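Local atomic coordinates of NTF2 domain-containing protein (Chaetomium thermophilum, PDB entry 4X2H), a protein that is of unknown function but has an NTF2 domain and pairs with a chain of another protein, probably as an NTF2-like heterodimer. Residues N150-L155 against S177-A182; D90-H95 against M123-S128. All coordinates share one frame; numbering follows the deposited sequence.

Contact 1: N150-L155 against S177-A182; sequences NDVFIL and SHKYRA
H178 swings its ring out with CG opposite the main-chain N (chi1 175°), whereas F153 turns its own back beside N (chi1 -57°), and these two settings on paired strands bring the rings together on one face of the antiparallel sheet of an NTF2-like fold. The result is an offset stack with planes 19° apart, in which F153 CE2 sits over the imidazole face, 3.3 Å from H178 CD2 and nearer the rim than the middle. A flat imidazole suits this place because it offers a face for stacking and, at its edge, two nitrogens that can take part in hydrogen bonds. NE2 donates to D151 OD1 at 2.8 Å, the oxygen lying in the imidazole plane while the N-H meets it from above the carboxylate plane. D151 OD1 also approaches the ring of Y180, 3.2 Å from CD2. H178 ND1 is hydrogen-bonded with Y29 OH and D151 OD2 with Y16 OH, so each group has a second partner, and W59 meets the imidazole edge-to-face. A leucine in place of H178 would probably leave D151 OD1, buried among aromatic rings, without its N-H donor and remove the flat partner of F153. On the other face, V152 CG2 touches K179 CB at 3.5 Å, and I154 CD1 lies 3.9 Å from S177 CB. Here the ends of K179 and R181 lead away to a chain of another protein, R181 making a salt bridge to an acidic side chain of that chain. The backbones pair over five residues, with V152 and K179 joined in both directions. Between N150 and K179 a water donates to N150 O at 2.8 Å and, weakly, to K179 O at 2.9 Å.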
loop_
_atom_site.group_PDB
_atom_site.type_symbol
_atom_site.label_atom_id
_atom_site.label_comp_id
_atom_site.label_asym_id
_atom_site.label_seq_id
_atom_site.Cartn_x
_atom_site.Cartn_y
_atom_site.Cartn_z
ATOM N N ASN B 150 -4.728 -3.602 -7.578
ATOM C CA ASN B 150 -4.096 -2.854 -6.517
ATOM C C ASN B 150 -3.395 -3.850 -5.605
ATOM O O ASN B 150 -4.034 -4.734 -5.033
ATOM C CB ASN B 150 -5.131 -2.018 -5.757
ATOM C CG ASN B 150 -4.552 -1.329 -4.543
ATOM O OD1 ASN B 150 -5.115 -1.400 -3.454
ATOM N ND2 ASN B 150 -3.424 -0.656 -4.723
ATOM N N ASP B 151 -2.072 -3.725 -5.528
ATOM C CA ASP B 151 -1.229 -4.550 -4.670
ATOM C C ASP B 151 -0.708 -3.704 -3.522
ATOM O O ASP B 151 -0.326 -2.559 -3.733
ATOM C CB ASP B 151 -0.033 -5.116 -5.453
ATOM C CG ASP B 151 -0.215 -6.564 -5.878
ATOM O OD1 ASP B 151 -0.920 -7.329 -5.189
ATOM O OD2 ASP B 151 0.387 -6.945 -6.912
ATOM N N VAL B 152 -0.692 -4.253 -2.313
ATOM C CA VAL B 152 0.043 -3.622 -1.228
ATOM C C VAL B 152 0.987 -4.640 -0.604
ATOM O O VAL B 152 0.660 -5.819 -0.479
ATOM C CB VAL B 152 -0.887 -3.010 -0.144
ATOM C CG1 VAL B 152 -1.682 -1.835 -0.726
ATOM C CG2 VAL B 152 -1.795 -4.064 0.474
ATOM N N PHE B 153 2.178 -4.167 -0.252
ATOM C CA PHE B 153 3.220 -5.003 0.328
ATOM C C PHE B 153 3.791 -4.349 1.561
ATOM O O PHE B 153 3.925 -3.125 1.611
ATOM C CB PHE B 153 4.382 -5.233 -0.642
ATOM C CG PHE B 153 3.992 -5.834 -1.956
ATOM C CD1 PHE B 153 3.669 -5.025 -3.029
ATOM C CD2 PHE B 153 4.005 -7.209 -2.136
ATOM C CE1 PHE B 153 3.349 -5.568 -4.245
ATOM C CE2 PHE B 153 3.678 -7.759 -3.352
ATOM C CZ PHE B 153 3.350 -6.942 -4.411
ATOM N N ILE B 154 4.150 -5.165 2.544
ATOM C CA ILE B 154 5.077 -4.723 3.567
ATOM C C ILE B 154 6.423 -5.379 3.283
ATOM O O ILE B 154 6.538 -6.607 3.238
ATOM C CB ILE B 154 4.591 -5.050 4.985
ATOM C CG1 ILE B 154 3.320 -4.254 5.280
ATOM C CG2 ILE B 154 5.666 -4.690 6.006
ATOM C CD1 ILE B 154 2.624 -4.649 6.561
ATOM N N LEU B 155 7.433 -4.549 3.062
ATOM C CA LEU B 155 8.772 -5.032 2.763
ATOM C C LEU B 155 9.694 -4.866 3.957
ATOM O O LEU B 155 9.627 -3.853 4.650
ATOM C CB LEU B 155 9.349 -4.292 1.566
ATOM C CG LEU B 155 8.568 -4.397 0.259
ATOM C CD1 LEU B 155 9.183 -3.463 -0.756
ATOM C CD2 LEU B 155 8.554 -5.830 -0.265
ATOM N N SER B 177 4.321 -9.052 4.146
ATOM C CA SER B 177 2.870 -9.064 3.948
ATOM C C SER B 177 2.555 -8.655 2.522
ATOM O O SER B 177 3.284 -7.865 1.920
ATOM C CB SER B 177 2.152 -8.120 4.919
ATOM O OG SER B 177 2.250 -8.563 6.258
ATOM N N HIS B 178 1.453 -9.183 2.001
ATOM C CA HIS B 178 1.043 -8.930 0.635
ATOM C C HIS B 178 -0.463 -9.070 0.538
ATOM O O HIS B 178 -1.008 -10.098 0.930
ATOM C CB HIS B 178 1.735 -9.904 -0.320
ATOM C CG HIS B 178 1.275 -9.804 -1.741
ATOM N ND1 HIS B 178 1.427 -10.835 -2.640
ATOM C CD2 HIS B 178 0.678 -8.797 -2.421
ATOM C CE1 HIS B 178 0.941 -10.471 -3.814
ATOM N NE2 HIS B 178 0.478 -9.239 -3.707
ATOM N N LYS B 179 -1.126 -8.026 0.049
ATOM C CA LYS B 179 -2.539 -8.105 -0.298
ATOM C C LYS B 179 -2.729 -7.737 -1.755
ATOM O O LYS B 179 -2.288 -6.678 -2.206
ATOM C CB LYS B 179 -3.394 -7.185 0.567
ATOM C CG LYS B 179 -3.235 -7.384 2.051
ATOM C CD LYS B 179 -4.096 -6.386 2.803
ATOM C CE LYS B 179 -4.029 -6.595 4.301
ATOM N NZ LYS B 179 -4.419 -7.980 4.681
ATOM N N TYR B 180 -3.408 -8.620 -2.472
ATOM C CA TYR B 180 -3.698 -8.428 -3.883
ATOM C C TYR B 180 -5.188 -8.257 -4.083
ATOM O O TYR B 180 -5.985 -9.000 -3.509
ATOM C CB TYR B 180 -3.183 -9.620 -4.684
ATOM C CG TYR B 180 -3.561 -9.630 -6.145
ATOM C CD1 TYR B 180 -4.765 -10.177 -6.564
ATOM C CD2 TYR B 180 -2.701 -9.123 -7.104
ATOM C CE1 TYR B 180 -5.103 -10.209 -7.900
ATOM C CE2 TYR B 180 -3.029 -9.150 -8.444
ATOM C CZ TYR B 180 -4.229 -9.691 -8.836
ATOM O OH TYR B 180 -4.549 -9.716 -10.174
ATOM N N ARG B 181 -5.551 -7.266 -4.892
ATOM C CA ARG B 181 -6.931 -7.061 -5.307
ATOM C C ARG B 181 -6.982 -6.743 -6.788
ATOM O O ARG B 181 -6.216 -5.920 -7.283
ATOM C CB ARG B 181 -7.587 -5.932 -4.513
ATOM C CG ARG B 181 -8.102 -6.353 -3.150
ATOM C CD ARG B 181 -9.385 -7.175 -3.287
ATOM N NE ARG B 181 -9.848 -7.697 -2.007
ATOM C CZ ARG B 181 -10.840 -8.571 -1.876
ATOM N NH1 ARG B 181 -11.476 -9.026 -2.950
ATOM N NH2 ARG B 181 -11.200 -8.991 -0.671
ATOM N N ALA B 182 -7.890 -7.412 -7.486
ATOM C CA ALA B 182 -8.138 -7.133 -8.885
ATOM C C ALA B 182 -9.634 -7.236 -9.130
ATOM O O ALA B 182 -10.304 -8.090 -8.549
ATOM C CB ALA B 182 -7.365 -8.090 -9.774
HETATM O O HOH W 1 -4.705 -5.042 -2.327
#

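Contact 2: D90-H95 against M123-S128; sequences DCFDVH and MALTVS
V94 and M123 carry much of the apolar contact: V94 CG2, opposite its backbone N, lies 3.6 Å from M123 CB. On this same face F92 CD2 comes to 4.1 Å from L125 CD1, while F92 CB meets V127 CG2 at 3.9 Å. Branched and long aliphatic chains suit this side, which lies against helix 3-20, where A8 packs on V94 and F11 on L125. The opposite face has smaller and polar residues. There C91 SG rests 3.9 Å from S128 CB and D93 CB lies 3.8 Å from T126 CG2; the polar ends of D93 and H95 bond to polar side chains of a chain of another protein. C91 itself forms an interchain disulfide in a structure of this protein. Backbone bonds join the strands at the C91–S128, D93–T126 and H95–A124 pairs, the last with A124 N only 2.7 Å from H95 O. At the other end S128 O is gripped by two donors, D90 N at 2.9 Å and C91 N at 3.1 Å. Two residues facing one in this way make a classic beta bulge, here in strand 83-96, at the border of the curved NTF2-like sheet within this chain.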
loop_
_atom_site.group_PDB
_atom_site.type_symbol
_atom_site.label_atom_id
_atom_site.label_comp_id
_atom_site.label_asym_id
_atom_site.label_seq_id
_atom_site.Cartn_x
_atom_site.Cartn_y
_atom_site.Cartn_z
ATOM N N ASP B 90 0.971 1.086 -13.373
ATOM C CA ASP B 90 0.668 2.478 -13.696
ATOM C C ASP B 90 1.240 3.435 -12.660
ATOM O O ASP B 90 1.604 4.564 -12.982
ATOM C CB ASP B 90 -0.845 2.684 -13.801
ATOM C CG ASP B 90 -1.427 2.117 -15.085
ATOM O OD1 ASP B 90 -0.754 2.187 -16.134
ATOM O OD2 ASP B 90 -2.566 1.605 -15.043
ATOM N N CYS B 91 1.315 2.987 -11.412
ATOM C CA CYS B 91 1.884 3.815 -10.358
ATOM C C CYS B 91 2.241 2.993 -9.137
ATOM O O CYS B 91 1.714 1.902 -8.929
ATOM C CB CYS B 91 0.910 4.929 -9.958
ATOM S SG CYS B 91 -0.645 4.355 -9.217
ATOM N N PHE B 92 3.164 3.516 -8.342
ATOM C CA PHE B 92 3.412 2.964 -7.023
ATOM C C PHE B 92 3.880 4.055 -6.081
ATOM O O PHE B 92 4.314 5.126 -6.511
ATOM C CB PHE B 92 4.434 1.822 -7.078
ATOM C CG PHE B 92 5.790 2.237 -7.573
ATOM C CD1 PHE B 92 6.077 2.241 -8.929
ATOM C CD2 PHE B 92 6.785 2.606 -6.680
ATOM C CE1 PHE B 92 7.324 2.613 -9.386
ATOM C CE2 PHE B 92 8.038 2.980 -7.133
ATOM C CZ PHE B 92 8.308 2.982 -8.488
ATOM N N ASP B 93 3.776 3.771 -4.790
ATOM C CA ASP B 93 4.133 4.720 -3.750
ATOM C C ASP B 93 4.632 3.935 -2.553
ATOM O O ASP B 93 4.103 2.865 -2.248
ATOM C CB ASP B 93 2.934 5.590 -3.369
ATOM C CG ASP B 93 3.259 6.596 -2.285
ATOM O OD1 ASP B 93 3.704 7.713 -2.624
ATOM O OD2 ASP B 93 3.058 6.276 -1.095
ATOM N N VAL B 94 5.656 4.454 -1.889
ATOM C CA VAL B 94 6.233 3.763 -0.743
ATOM C C VAL B 94 6.437 4.707 0.431
ATOM O O VAL B 94 6.878 5.844 0.258
ATOM C CB VAL B 94 7.579 3.094 -1.110
ATOM C CG1 VAL B 94 8.588 4.125 -1.616
ATOM C CG2 VAL B 94 8.138 2.314 0.081
ATOM N N HIS B 95 6.090 4.210 1.617
ATOM C CA HIS B 95 6.340 4.878 2.890
ATOM C C HIS B 95 7.158 3.966 3.793
ATOM O O HIS B 95 6.936 2.757 3.826
ATOM C CB HIS B 95 5.040 5.225 3.621
ATOM C CG HIS B 95 4.178 6.223 2.915
ATOM N ND1 HIS B 95 2.948 6.608 3.403
ATOM C CD2 HIS B 95 4.366 6.923 1.772
ATOM C CE1 HIS B 95 2.411 7.496 2.586
ATOM N NE2 HIS B 95 3.249 7.703 1.587
ATOM N N MET B 123 8.976 -1.081 4.898
ATOM C CA MET B 123 8.238 -0.232 3.969
ATOM C C MET B 123 6.832 -0.731 3.688
ATOM O O MET B 123 6.593 -1.932 3.586
ATOM C CB MET B 123 9.000 -0.116 2.650
ATOM C CG MET B 123 10.258 0.729 2.754
ATOM S SD MET B 123 11.356 0.546 1.339
ATOM C CE MET B 123 11.939 -1.134 1.572
ATOM N N ALA B 124 5.917 0.224 3.566
ATOM C CA ALA B 124 4.568 -0.022 3.061
ATOM C C ALA B 124 4.509 0.431 1.612
ATOM O O ALA B 124 4.617 1.621 1.325
ATOM C CB ALA B 124 3.537 0.714 3.897
ATOM N N LEU B 125 4.352 -0.528 0.704
ATOM C CA LEU B 125 4.348 -0.264 -0.730
ATOM C C LEU B 125 2.965 -0.506 -1.307
ATOM O O LEU B 125 2.364 -1.540 -1.041
ATOM C CB LEU B 125 5.374 -1.160 -1.432
ATOM C CG LEU B 125 5.363 -1.190 -2.962
ATOM C CD1 LEU B 125 5.803 0.147 -3.531
ATOM C CD2 LEU B 125 6.249 -2.319 -3.471
ATOM N N THR B 126 2.459 0.448 -2.083
ATOM C CA THR B 126 1.213 0.251 -2.818
ATOM C C THR B 126 1.488 0.371 -4.313
ATOM O O THR B 126 2.256 1.233 -4.747
ATOM C CB THR B 126 0.120 1.257 -2.388
ATOM O OG1 THR B 126 -1.079 1.004 -3.127
ATOM C CG2 THR B 126 0.563 2.694 -2.618
ATOM N N VAL B 127 0.873 -0.518 -5.087
ATOM C CA VAL B 127 1.079 -0.580 -6.529
ATOM C C VAL B 127 -0.266 -0.724 -7.198
ATOM O O VAL B 127 -1.098 -1.511 -6.753
ATOM C CB VAL B 127 1.971 -1.764 -6.949
ATOM C CG1 VAL B 127 2.239 -1.721 -8.447
ATOM C CG2 VAL B 127 3.280 -1.768 -6.160
ATOM N N SER B 128 -0.476 0.023 -8.272
ATOM C CA SER B 128 -1.725 -0.066 -9.010
ATOM C C SER B 128 -1.459 -0.097 -10.504
ATOM O O SER B 128 -0.449 0.418 -10.985
ATOM C CB SER B 128 -2.647 1.101 -8.652
ATOM O OG SER B 128 -3.049 1.019 -7.293
#

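In the fold
Along the chain both segments of contact 2 come before those of contact 1, and the two centres lie about 9 Å apart in a single mixed sheet. Strands 83-96, 122-135, 145-157 and 173-182 stand next to one another in that order, each antiparallel to its neighbour, with 83-96 at the border within this chain. Strands 122-135 and 145-157 join the contacts directly: D151 N lies 2.7 Å from V127 O, and F153 N lies 2.7 Å from L125 O, both probable hydrogen bonds. One face of the shared sheet is packed by helix 3-20; the other, at both contacts, meets the chain of another protein, consistent with NTF2-like dimerisation through the sheet.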